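PDB 6OTV: putative isomerase YbhH from Escherichia coli, which probably acts as an isomerase of the PrpF family, within the diaminopimelate epimerase clan, although its exact reaction is not assigned. Local coordinates for residues A[102-105]-A[109-112]; A[66-71]-A[127-132]; A[172-177]-A[326-331]. All blocks are in the same frame, centred on the assembly; numbering follows the deposited sequence.

Contact 1 of 3, residues A[102-105]-A[109-112]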
ATOM      1  N   ALA A 102      -4.168   2.403 -17.985  1.00 33.07           N
ATOM      2  CA  ALA A 102      -5.045   2.954 -19.012  1.00 32.57           C
ATOM      3  C   ALA A 102      -6.166   1.985 -19.356  1.00 32.18           C
ATOM      4  O   ALA A 102      -7.301   2.401 -19.618  1.00 32.49           O
ATOM      5  CB  ALA A 102      -4.237   3.305 -20.262  1.00 26.60           C
ATOM      6  N   PHE A 103      -5.868   0.684 -19.364  1.00 32.46           N
ATOM      7  CA  PHE A 103      -6.900  -0.305 -19.646  1.00 31.40           C
ATOM      8  C   PHE A 103      -7.949  -0.333 -18.541  1.00 33.28           C
ATOM      9  O   PHE A 103      -9.147  -0.469 -18.816  1.00 35.27           O
ATOM     10  CB  PHE A 103      -6.263  -1.683 -19.828  1.00 33.92           C
ATOM     11  CG  PHE A 103      -7.249  -2.776 -20.129  1.00 32.05           C
ATOM     12  CD1 PHE A 103      -7.675  -3.005 -21.429  1.00 36.68           C
ATOM     13  CD2 PHE A 103      -7.742  -3.582 -19.115  1.00 35.53           C
ATOM     14  CE1 PHE A 103      -8.583  -4.015 -21.710  1.00 35.96           C
ATOM     15  CE2 PHE A 103      -8.649  -4.594 -19.390  1.00 39.43           C
ATOM     16  CZ  PHE A 103      -9.068  -4.810 -20.691  1.00 34.44           C
ATOM     17  N   ALA A 104      -7.518  -0.201 -17.284  1.00 32.71           N
ATOM     18  CA  ALA A 104      -8.464  -0.224 -16.174  1.00 32.44           C
ATOM     19  C   ALA A 104      -9.399   0.978 -16.219  1.00 37.69           C
ATOM     20  O   ALA A 104     -10.586   0.861 -15.893  1.00 31.38           O
ATOM     21  CB  ALA A 104      -7.711  -0.270 -14.846  1.00 32.24           C
ATOM     22  N   ILE A 105      -8.884   2.138 -16.629  1.00 33.66           N
ATOM     23  CA  ILE A 105      -9.719   3.333 -16.705  1.00 27.18           C
ATOM     24  C   ILE A 105     -10.716   3.221 -17.852  1.00 35.17           C
ATOM     25  O   ILE A 105     -11.900   3.543 -17.694  1.00 35.28           O
ATOM     26  CB  ILE A 105      -8.837   4.587 -16.834  1.00 33.02           C
ATOM     27  CG1 ILE A 105      -7.932   4.728 -15.606  1.00 31.06           C
ATOM     28  CG2 ILE A 105      -9.698   5.827 -17.012  1.00 30.47           C
ATOM     29  CD1 ILE A 105      -6.790   5.703 -15.789  1.00 30.18           C
ATOM     30  N   LEU A 109     -12.861   0.082 -14.345  1.00 36.49           N
ATOM     31  CA  LEU A 109     -12.392  -0.522 -13.105  1.00 33.62           C
ATOM     32  C   LEU A 109     -11.985   0.510 -12.061  1.00 37.81           C
ATOM     33  O   LEU A 109     -11.812   0.151 -10.891  1.00 40.47           O
ATOM     34  CB  LEU A 109     -11.213  -1.457 -13.387  1.00 37.52           C
ATOM     35  CG  LEU A 109     -11.492  -2.589 -14.374  1.00 39.02           C
ATOM     36  CD1 LEU A 109     -10.260  -3.453 -14.546  1.00 32.07           C
ATOM     37  CD2 LEU A 109     -12.677  -3.418 -13.908  1.00 38.18           C
ATOM     38  N   ILE A 110     -11.828   1.772 -12.453  1.00 34.04           N
ATOM     39  CA  ILE A 110     -11.476   2.843 -11.527  1.00 32.49           C
ATOM     40  C   ILE A 110     -11.900   4.162 -12.159  1.00 35.49           C
ATOM     41  O   ILE A 110     -11.839   4.329 -13.380  1.00 38.14           O
ATOM     42  CB  ILE A 110      -9.966   2.821 -11.185  1.00 40.97           C
ATOM     43  CG1 ILE A 110      -9.605   3.969 -10.238  1.00 36.71           C
ATOM     44  CG2 ILE A 110      -9.121   2.867 -12.454  1.00 39.79           C
ATOM     45  CD1 ILE A 110      -8.140   4.024  -9.875  1.00 36.27           C
ATOM     46  N   ALA A 111     -12.348   5.090 -11.318  1.00 37.90           N
ATOM     47  CA  ALA A 111     -12.768   6.397 -11.800  1.00 41.56           C
ATOM     48  C   ALA A 111     -11.557   7.245 -12.160  1.00 44.35           C
ATOM     49  O   ALA A 111     -10.524   7.206 -11.483  1.00 49.48           O
ATOM     50  CB  ALA A 111     -13.610   7.110 -10.741  1.00 31.28           C
ATOM     51  N   ALA A 112     -11.689   8.021 -13.231  1.00 40.48           N
ATOM     52  CA  ALA A 112     -10.614   8.886 -13.693  1.00 34.82           C
ATOM     53  C   ALA A 112     -10.652  10.224 -12.968  1.00 39.22           C
ATOM     54  O   ALA A 112     -11.724  10.743 -12.643  1.00 40.68           O
ATOM     55  CB  ALA A 112     -10.714   9.117 -15.200  1.00 30.20           C
TER
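L109 packs against A104 where helix 94-106 gives way to the loop leading to strand 116-123. L109 CB lies 3.5 Å from the carbonyl O of A104 and 4.0 Å from A104 CB. CG is still close to that oxygen. One branch of the fork, L109 CD1, turns back over A104 and ends 4.0 Å from A104 CA. CB, CG and CD1 of the leucine thus all border A104. The backbone N of L109 also donates to A104 O at 2.9 Å. The bond is somewhat bent at the hydrogen (146°), and it spans five residues, from near the helix end to the loop.

I105 and I110 form the second patch, and their side chains cross at a slant. CG1 of I105 lies beside its own backbone N (chi1 -61°) and meets I110 CG2 at 3.8 Å. This leaves CG2 of I105 to touch A112 CB at 3.9 Å. I105 also packs on T117 and V119 of strand 116-123, while L109 reaches I63 and R65 of strand 59-65. I110 also packs on R118 of the second subunit.

The contact is thus one polar bond with methyl and methylene packing around it. The bond gives the A104 carbonyl a partner in the following loop. The apolar groups pack the loop on the helix.

Contact 2 of 3, residues A[66-71]-A[127-132]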
ATOM      1  N   SER A  66      -9.082  -5.365  -7.776  1.00 36.74           N
ATOM      2  CA  SER A  66      -8.154  -6.045  -6.883  1.00 35.46           C
ATOM      3  C   SER A  66      -8.882  -6.744  -5.741  1.00 43.60           C
ATOM      4  O   SER A  66      -9.819  -6.201  -5.146  1.00 37.02           O
ATOM      5  CB  SER A  66      -7.141  -5.060  -6.314  1.00 32.37           C
ATOM      6  OG  SER A  66      -6.272  -5.727  -5.417  1.00 39.11           O
ATOM      7  N   SER A  67      -8.435  -7.962  -5.437  1.00 46.15           N
ATOM      8  CA  SER A  67      -8.876  -8.671  -4.245  1.00 45.54           C
ATOM      9  C   SER A  67      -8.215  -8.142  -2.980  1.00 44.37           C
ATOM     10  O   SER A  67      -8.668  -8.469  -1.879  1.00 44.34           O
ATOM     11  CB  SER A  67      -8.578 -10.166  -4.382  1.00 47.62           C
ATOM     12  OG  SER A  67      -8.990 -10.655  -5.646  1.00 66.37           O
ATOM     13  N   ASP A  68      -7.155  -7.349  -3.116  1.00 35.63           N
ATOM     14  CA  ASP A  68      -6.406  -6.781  -2.005  1.00 39.80           C
ATOM     15  C   ASP A  68      -6.910  -5.377  -1.720  1.00 37.81           C
ATOM     16  O   ASP A  68      -7.029  -4.566  -2.651  1.00 37.43           O
ATOM     17  CB  ASP A  68      -4.914  -6.750  -2.336  1.00 33.78           C
ATOM     18  CG  ASP A  68      -4.048  -6.445  -1.129  1.00 41.77           C
ATOM     19  OD1 ASP A  68      -4.249  -5.391  -0.494  1.00 46.50           O
ATOM     20  OD2 ASP A  68      -3.157  -7.263  -0.813  1.00 44.83           O
ATOM     21  N   PRO A  69      -7.227  -5.048  -0.465  1.00 43.82           N
ATOM     22  CA  PRO A  69      -7.729  -3.700  -0.159  1.00 43.33           C
ATOM     23  C   PRO A  69      -6.710  -2.594  -0.393  1.00 41.66           C
ATOM     24  O   PRO A  69      -7.100  -1.420  -0.438  1.00 48.16           O
ATOM     25  CB  PRO A  69      -8.112  -3.795   1.324  1.00 47.69           C
ATOM     26  CG  PRO A  69      -7.293  -4.932   1.854  1.00 52.73           C
ATOM     27  CD  PRO A  69      -7.178  -5.911   0.728  1.00 51.82           C
ATOM     28  N   ARG A  70      -5.432  -2.926  -0.553  1.00 35.34           N
ATOM     29  CA  ARG A  70      -4.398  -1.924  -0.764  1.00 36.45           C
ATOM     30  C   ARG A  70      -4.237  -1.521  -2.225  1.00 39.81           C
ATOM     31  O   ARG A  70      -3.552  -0.529  -2.502  1.00 33.45           O
ATOM     32  CB  ARG A  70      -3.060  -2.435  -0.218  1.00 33.70           C
ATOM     33  CG  ARG A  70      -3.068  -2.654   1.287  1.00 38.43           C
ATOM     34  CD  ARG A  70      -1.892  -3.498   1.743  1.00 37.93           C
ATOM     35  NE  ARG A  70      -1.952  -4.847   1.193  1.00 42.05           N
ATOM     36  CZ  ARG A  70      -1.096  -5.817   1.496  1.00 48.87           C
ATOM     37  NH1 ARG A  70      -0.108  -5.589   2.352  1.00 46.30           N
ATOM     38  NH2 ARG A  70      -1.230  -7.016   0.943  1.00 45.02           N
ATOM     39  N   ALA A  71      -4.851  -2.243  -3.158  1.00 33.16           N
ATOM     40  CA  ALA A  71      -4.695  -1.970  -4.578  1.00 34.37           C
ATOM     41  C   ALA A  71      -6.048  -1.674  -5.214  1.00 35.70           C
ATOM     42  O   ALA A  71      -7.102  -2.004  -4.666  1.00 30.62           O
ATOM     43  CB  ALA A  71      -4.027  -3.145  -5.302  1.00 30.52           C
ATOM     44  N   GLY A 127       3.169 -10.594  -6.276  1.00 43.85           N
ATOM     45  CA  GLY A 127       2.757  -9.854  -5.100  1.00 38.24           C
ATOM     46  C   GLY A 127       3.306  -8.448  -5.010  1.00 45.85           C
ATOM     47  O   GLY A 127       3.144  -7.801  -3.972  1.00 52.94           O
ATOM     48  N   THR A 128       3.955  -7.958  -6.062  1.00 49.66           N
ATOM     49  CA  THR A 128       4.512  -6.613  -6.067  1.00 47.90           C
ATOM     50  C   THR A 128       3.422  -5.587  -6.354  1.00 48.32           C
ATOM     51  O   THR A 128       2.555  -5.802  -7.207  1.00 48.91           O
ATOM     52  CB  THR A 128       5.625  -6.505  -7.113  1.00 49.26           C
ATOM     53  OG1 THR A 128       6.628  -7.491  -6.842  1.00 57.69           O
ATOM     54  CG2 THR A 128       6.271  -5.123  -7.092  1.00 55.62           C
ATOM     55  N   PHE A 129       3.468  -4.470  -5.632  1.00 34.64           N
ATOM     56  CA  PHE A 129       2.525  -3.374  -5.813  1.00 33.10           C
ATOM     57  C   PHE A 129       3.196  -2.246  -6.588  1.00 32.60           C
ATOM     58  O   PHE A 129       4.300  -1.816  -6.239  1.00 33.86           O
ATOM     59  CB  PHE A 129       2.014  -2.863  -4.464  1.00 28.92           C
ATOM     60  CG  PHE A 129       1.087  -3.817  -3.766  1.00 32.48           C
ATOM     61  CD1 PHE A 129       1.585  -4.921  -3.093  1.00 36.76           C
ATOM     62  CD2 PHE A 129      -0.285  -3.606  -3.778  1.00 35.03           C
ATOM     63  CE1 PHE A 129       0.732  -5.801  -2.446  1.00 40.69           C
ATOM     64  CE2 PHE A 129      -1.145  -4.479  -3.133  1.00 32.04           C
ATOM     65  CZ  PHE A 129      -0.636  -5.579  -2.465  1.00 34.17           C
ATOM     66  N   ILE A 130       2.528  -1.775  -7.639  1.00 30.11           N
ATOM     67  CA  ILE A 130       3.051  -0.720  -8.499  1.00 32.34           C
ATOM     68  C   ILE A 130       1.978   0.342  -8.669  1.00 33.69           C
ATOM     69  O   ILE A 130       0.798   0.023  -8.858  1.00 32.93           O
ATOM     70  CB  ILE A 130       3.491  -1.260  -9.880  1.00 31.65           C
ATOM     71  CG1 ILE A 130       4.461  -2.435  -9.730  1.00 32.93           C
ATOM     72  CG2 ILE A 130       4.133  -0.155 -10.708  1.00 28.41           C
ATOM     73  CD1 ILE A 130       3.797  -3.790  -9.849  1.00 26.93           C
ATOM     74  N   GLU A 131       2.380   1.608  -8.599  1.00 28.24           N
ATOM     75  CA  GLU A 131       1.487   2.712  -8.920  1.00 31.85           C
ATOM     76  C   GLU A 131       1.757   3.173 -10.346  1.00 35.72           C
ATOM     77  O   GLU A 131       2.912   3.393 -10.726  1.00 32.04           O
ATOM     78  CB  GLU A 131       1.652   3.883  -7.950  1.00 29.83           C
ATOM     79  CG  GLU A 131       0.861   5.114  -8.385  1.00 36.48           C
ATOM     80  CD  GLU A 131       0.793   6.201  -7.326  1.00 43.81           C
ATOM     81  OE1 GLU A 131       0.967   5.894  -6.127  1.00 44.38           O
ATOM     82  OE2 GLU A 131       0.556   7.369  -7.702  1.00 41.55           O
ATOM     83  N   ALA A 132       0.692   3.307 -11.130  1.00 26.62           N
ATOM     84  CA  ALA A 132       0.763   3.855 -12.475  1.00 29.14           C
ATOM     85  C   ALA A 132       0.069   5.209 -12.494  1.00 33.97           C
ATOM     86  O   ALA A 132      -1.056   5.342 -12.003  1.00 39.73           O
ATOM     87  CB  ALA A 132       0.117   2.912 -13.494  1.00 25.79           C
TER
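D68 and R70 reach the ring of F129 through a few torsions. In D68, CG is anti to the backbone N (chi1 -168°), which carries the carboxylate to the ring. R70 is extended at chi2 and bends at chi3 (-64°). The bend brings its guanidinium back beside the same carboxylate. F129 points its ring at both from the strand.

Two nitrogens of R70 grip D68 side-on. R70 NE donates to D68 OD1 at 2.9 Å, and R70 NH2 to D68 OD2 at 2.6 Å through the syn lone pair. Both bonds are nearly straight and lie close to the guanidinium plane. D68 OD1 also takes the backbone N of R70 at 2.7 Å on its anti lone pair, which makes an Asx turn. Residues D68 to A71 form a type I beta turn within the loop.

F129 meets this ion pair with its far end. D68 OD2 lies at the ring edge, 3.5 Å from F129 CZ, with the carboxylate almost perpendicular to the ring. R70 NH2 comes in obliquely, 3.7 Å from F129 CZ. The guanidinium and ring planes are 64° apart, and the ring end sits over one guanidinium face. A71 CB touches the edge at F129 CE2, 3.8 Å away. R122 of strand 116-123 packs on D68, A71 and F129, and the backbone O of R70 accepts from R120 of the second subunit.

The carboxylate is held by three N-H groups, all of R70, and faces the ring edge. Pairing the two charges probably eases placing them against an aromatic ring in this partly buried spot.

Contact 3 of 3, residues A[172-177]-A[326-331]. With EDO (1,2-ethanediol), chain M; EDO (1,2-ethanediol), chain D; EDO (1,2-ethanediol), chain O.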
ATOM      1  N   GLY A 172      12.848 -11.013   1.603  1.00 63.94           N
ATOM      2  CA  GLY A 172      12.494 -10.216   2.756  1.00 58.00           C
ATOM      3  C   GLY A 172      13.604  -9.311   3.240  1.00 62.34           C
ATOM      4  O   GLY A 172      13.380  -8.519   4.164  1.00 62.59           O
ATOM      5  N   LYS A 173      14.794  -9.414   2.651  1.00 67.49           N
ATOM      6  CA  LYS A 173      15.907  -8.527   2.946  1.00 71.33           C
ATOM      7  C   LYS A 173      16.471  -7.983   1.642  1.00 62.79           C
ATOM      8  O   LYS A 173      16.446  -8.656   0.608  1.00 58.58           O
ATOM      9  CB  LYS A 173      17.016  -9.245   3.731  1.00 76.71           C
ATOM     10  CG  LYS A 173      16.615  -9.696   5.127  1.00 83.05           C
ATOM     11  CD  LYS A 173      17.811 -10.256   5.887  1.00 88.30           C
ATOM     12  CE  LYS A 173      17.434 -10.664   7.304  1.00 92.51           C
ATOM     13  NZ  LYS A 173      18.618 -11.125   8.087  1.00 95.31           N
ATOM     14  N   VAL A 174      16.969  -6.746   1.698  1.00 61.28           N
ATOM     15  CA  VAL A 174      17.628  -6.168   0.532  1.00 56.80           C
ATOM     16  C   VAL A 174      18.907  -6.931   0.217  1.00 56.93           C
ATOM     17  O   VAL A 174      19.189  -7.247  -0.944  1.00 48.22           O
ATOM     18  CB  VAL A 174      17.901  -4.669   0.756  1.00 49.75           C
ATOM     19  CG1 VAL A 174      18.764  -4.113  -0.366  1.00 45.20           C
ATOM     20  CG2 VAL A 174      16.590  -3.902   0.858  1.00 51.68           C
ATOM     21  N   PHE A 175      19.694  -7.249   1.246  1.00 56.02           N
ATOM     22  CA  PHE A 175      20.897  -8.064   1.110  1.00 53.87           C
ATOM     23  C   PHE A 175      20.677  -9.366   1.867  1.00 60.63           C
ATOM     24  O   PHE A 175      20.936  -9.439   3.078  1.00 58.18           O
ATOM     25  CB  PHE A 175      22.125  -7.318   1.637  1.00 49.10           C
ATOM     26  CG  PHE A 175      22.374  -6.012   0.940  1.00 51.62           C
ATOM     27  CD1 PHE A 175      23.022  -5.977  -0.287  1.00 48.31           C
ATOM     28  CD2 PHE A 175      21.947  -4.819   1.502  1.00 47.38           C
ATOM     29  CE1 PHE A 175      23.242  -4.776  -0.937  1.00 40.61           C
ATOM     30  CE2 PHE A 175      22.167  -3.611   0.856  1.00 50.55           C
ATOM     31  CZ  PHE A 175      22.816  -3.591  -0.366  1.00 39.17           C
ATOM     32  N   PRO A 176      20.190 -10.419   1.204  1.00 63.70           N
ATOM     33  CA  PRO A 176      19.883 -11.666   1.925  1.00 68.15           C
ATOM     34  C   PRO A 176      21.085 -12.297   2.601  1.00 71.61           C
ATOM     35  O   PRO A 176      20.926 -12.954   3.637  1.00 71.53           O
ATOM     36  CB  PRO A 176      19.320 -12.574   0.823  1.00 71.32           C
ATOM     37  CG  PRO A 176      18.853 -11.641  -0.245  1.00 69.23           C
ATOM     38  CD  PRO A 176      19.802 -10.485  -0.215  1.00 63.97           C
ATOM     39  N   THR A 177      22.285 -12.127   2.048  1.00 66.78           N
ATOM     40  CA  THR A 177      23.493 -12.659   2.664  1.00 62.32           C
ATOM     41  C   THR A 177      24.002 -11.798   3.813  1.00 67.05           C
ATOM     42  O   THR A 177      25.040 -12.128   4.396  1.00 71.47           O
ATOM     43  CB  THR A 177      24.604 -12.804   1.620  1.00 56.55           C
ATOM     44  OG1 THR A 177      25.055 -11.505   1.217  1.00 49.80           O
ATOM     45  CG2 THR A 177      24.098 -13.558   0.400  1.00 55.37           C
ATOM     46  N   GLN A 326      16.037   6.269   5.884  1.00 86.55           N
ATOM     47  CA  GLN A 326      17.453   5.996   6.096  1.00 93.54           C
ATOM     48  C   GLN A 326      17.878   4.633   5.569  1.00 95.16           C
ATOM     49  O   GLN A 326      18.986   4.496   5.042  1.00 99.36           O
ATOM     50  CB  GLN A 326      17.790   6.093   7.588  1.00 94.54           C
ATOM     51  N   ASP A 327      17.015   3.627   5.686  1.00 92.95           N
ATOM     52  CA  ASP A 327      17.353   2.268   5.299  1.00 86.54           C
ATOM     53  C   ASP A 327      17.162   2.074   3.794  1.00 71.72           C
ATOM     54  O   ASP A 327      16.549   2.889   3.100  1.00 63.98           O
ATOM     55  CB  ASP A 327      16.501   1.270   6.087  1.00 93.74           C
ATOM     56  CG  ASP A 327      17.107  -0.125   6.125  1.00107.16           C
ATOM     57  OD1 ASP A 327      17.579  -0.610   5.075  1.00113.04           O
ATOM     58  OD2 ASP A 327      17.110  -0.740   7.214  1.00113.82           O
ATOM     59  N   ALA A 328      17.718   0.970   3.287  1.00 61.51           N
ATOM     60  CA  ALA A 328      17.484   0.561   1.910  1.00 51.12           C
ATOM     61  C   ALA A 328      16.083   0.008   1.693  1.00 50.54           C
ATOM     62  O   ALA A 328      15.686  -0.196   0.542  1.00 44.38           O
ATOM     63  CB  ALA A 328      18.517  -0.486   1.492  1.00 46.73           C
ATOM     64  N   THR A 329      15.332  -0.246   2.768  1.00 52.15           N
ATOM     65  CA  THR A 329      13.983  -0.780   2.632  1.00 56.09           C
ATOM     66  C   THR A 329      12.992   0.268   2.149  1.00 57.44           C
ATOM     67  O   THR A 329      11.916  -0.094   1.660  1.00 60.46           O
ATOM     68  CB  THR A 329      13.506  -1.357   3.964  1.00 55.02           C
ATOM     69  OG1 THR A 329      13.563  -0.338   4.969  1.00 59.24           O
ATOM     70  CG2 THR A 329      14.385  -2.525   4.380  1.00 55.22           C
ATOM     71  N   THR A 330      13.320   1.551   2.279  1.00 55.79           N
ATOM     72  CA  THR A 330      12.445   2.628   1.841  1.00 51.49           C
ATOM     73  C   THR A 330      12.864   3.206   0.495  1.00 41.76           C
ATOM     74  O   THR A 330      12.313   4.225   0.070  1.00 45.60           O
ATOM     75  CB  THR A 330      12.397   3.733   2.899  1.00 54.18           C
ATOM     76  OG1 THR A 330      13.721   4.228   3.142  1.00 47.84           O
ATOM     77  CG2 THR A 330      11.813   3.198   4.200  1.00 42.94           C
ATOM     78  N   LEU A 331      13.823   2.580  -0.180  1.00 40.60           N
ATOM     79  CA  LEU A 331      14.265   3.055  -1.486  1.00 47.82           C
ATOM     80  C   LEU A 331      13.154   2.854  -2.511  1.00 54.04           C
ATOM     81  O   LEU A 331      12.655   1.737  -2.681  1.00 64.22           O
ATOM     82  CB  LEU A 331      15.535   2.316  -1.903  1.00 47.61           C
ATOM     83  CG  LEU A 331      16.165   2.691  -3.244  1.00 55.61           C
ATOM     84  CD1 LEU A 331      16.450   4.178  -3.291  1.00 64.10           C
ATOM     85  CD2 LEU A 331      17.439   1.895  -3.480  1.00 47.72           C
TER
HETATM   86  C1  EDO M 411      19.026  -5.317   4.969  1.00 66.09           C
HETATM   87  O1  EDO M 411      19.372  -6.302   3.985  1.00 63.37           O
HETATM   88  C2  EDO M 411      17.806  -4.528   4.506  1.00 65.38           C
HETATM   89  O2  EDO M 411      16.712  -5.423   4.268  1.00 60.71           O
HETATM   90  C1  EDO D 402      10.846  -0.807  -1.792  1.00 65.12           C
HETATM   91  O1  EDO D 402      10.355  -0.903  -0.453  1.00 71.52           O
HETATM   92  C2  EDO D 402       9.965   0.156  -2.579  1.00 62.16           C
HETATM   93  O2  EDO D 402      10.104  -0.073  -3.986  1.00 55.45           O
HETATM   94  C1  EDO O 413       9.960   6.992   0.564  1.00 46.36           C
HETATM   95  O1  EDO O 413      11.275   6.518   0.881  1.00 36.53           O
HETATM   96  C2  EDO O 413       9.793   7.163  -0.944  1.00 42.36           C
HETATM   97  O2  EDO O 413      10.619   8.237  -1.408  1.00 47.38           O
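V174 meets A328 in the close part of this contact. V174 points its CB at the other loop, and with CG1 anti to the backbone N (chi1 172°) both methyls come up to the alanine. V174 CG2 lies 4.0 Å from A328 CB and 3.8 Å from A328 O. V174 CG1 approaches A328 CB at 4.1 Å. The alanine methyl therefore sits against the fork of the valine. V174 is buried. It packs on I192 of strand 187-193, and its backbone is hydrogen-bonded to D193. Its CG1 also lies over one face of the F175 ring, near the rim.

Toward solvent the fit is looser. T329 is exposed, and T329 CG2 comes only to 4.4 Å from V174 CG2. A 1,2-ethanediol molecule, probably from the crystallisation liquor, lies beside this edge. V174 N donates to O2 of this diol at 2.9 Å. F175 N donates to O1 of the diol, also at 2.9 Å. Both bonds are nearly straight. O1 lies near the plane of the F175 ring, at its edge, and the diol O2 is 3.7 Å from T329 CG2. The diol thus bonds to one loop and merely touches the other. Other diols bond to the carbonyls of T329 and T330.

Between the protein segments the contact is apolar and small. Segment 172-177 is in the loop that follows strand 158-163 and precedes strand 182-184. Segment 326-331 is in the loop from strand 315-322 to strand 332-344. The contact joins two loops in the two-lobed fold of the PrpF family, which belongs to the diaminopimelate epimerase clan.

Overall arrangement
None of the three contacts is deep core. Contact 1 is at the surface, and contacts 2 and 3 are partly buried. Contacts 1 and 2 share a neighbourhood, with centres 14 Å apart, and both border strand 116-123. Contact 3 lies elsewhere, with its centre 33 Å from that of contact 1. Contact 1 is local, joining a helix end to its own loop. Contacts 2 and 3 bring distant parts of the chain together. Their chemistry differs: a backbone bond with aliphatic packing, an ion pair against an aromatic ring, and a small methyl contact flanked by diol. Across the dimer T330 of segment 326-331 packs on S67, in segment 66-71 of the second subunit.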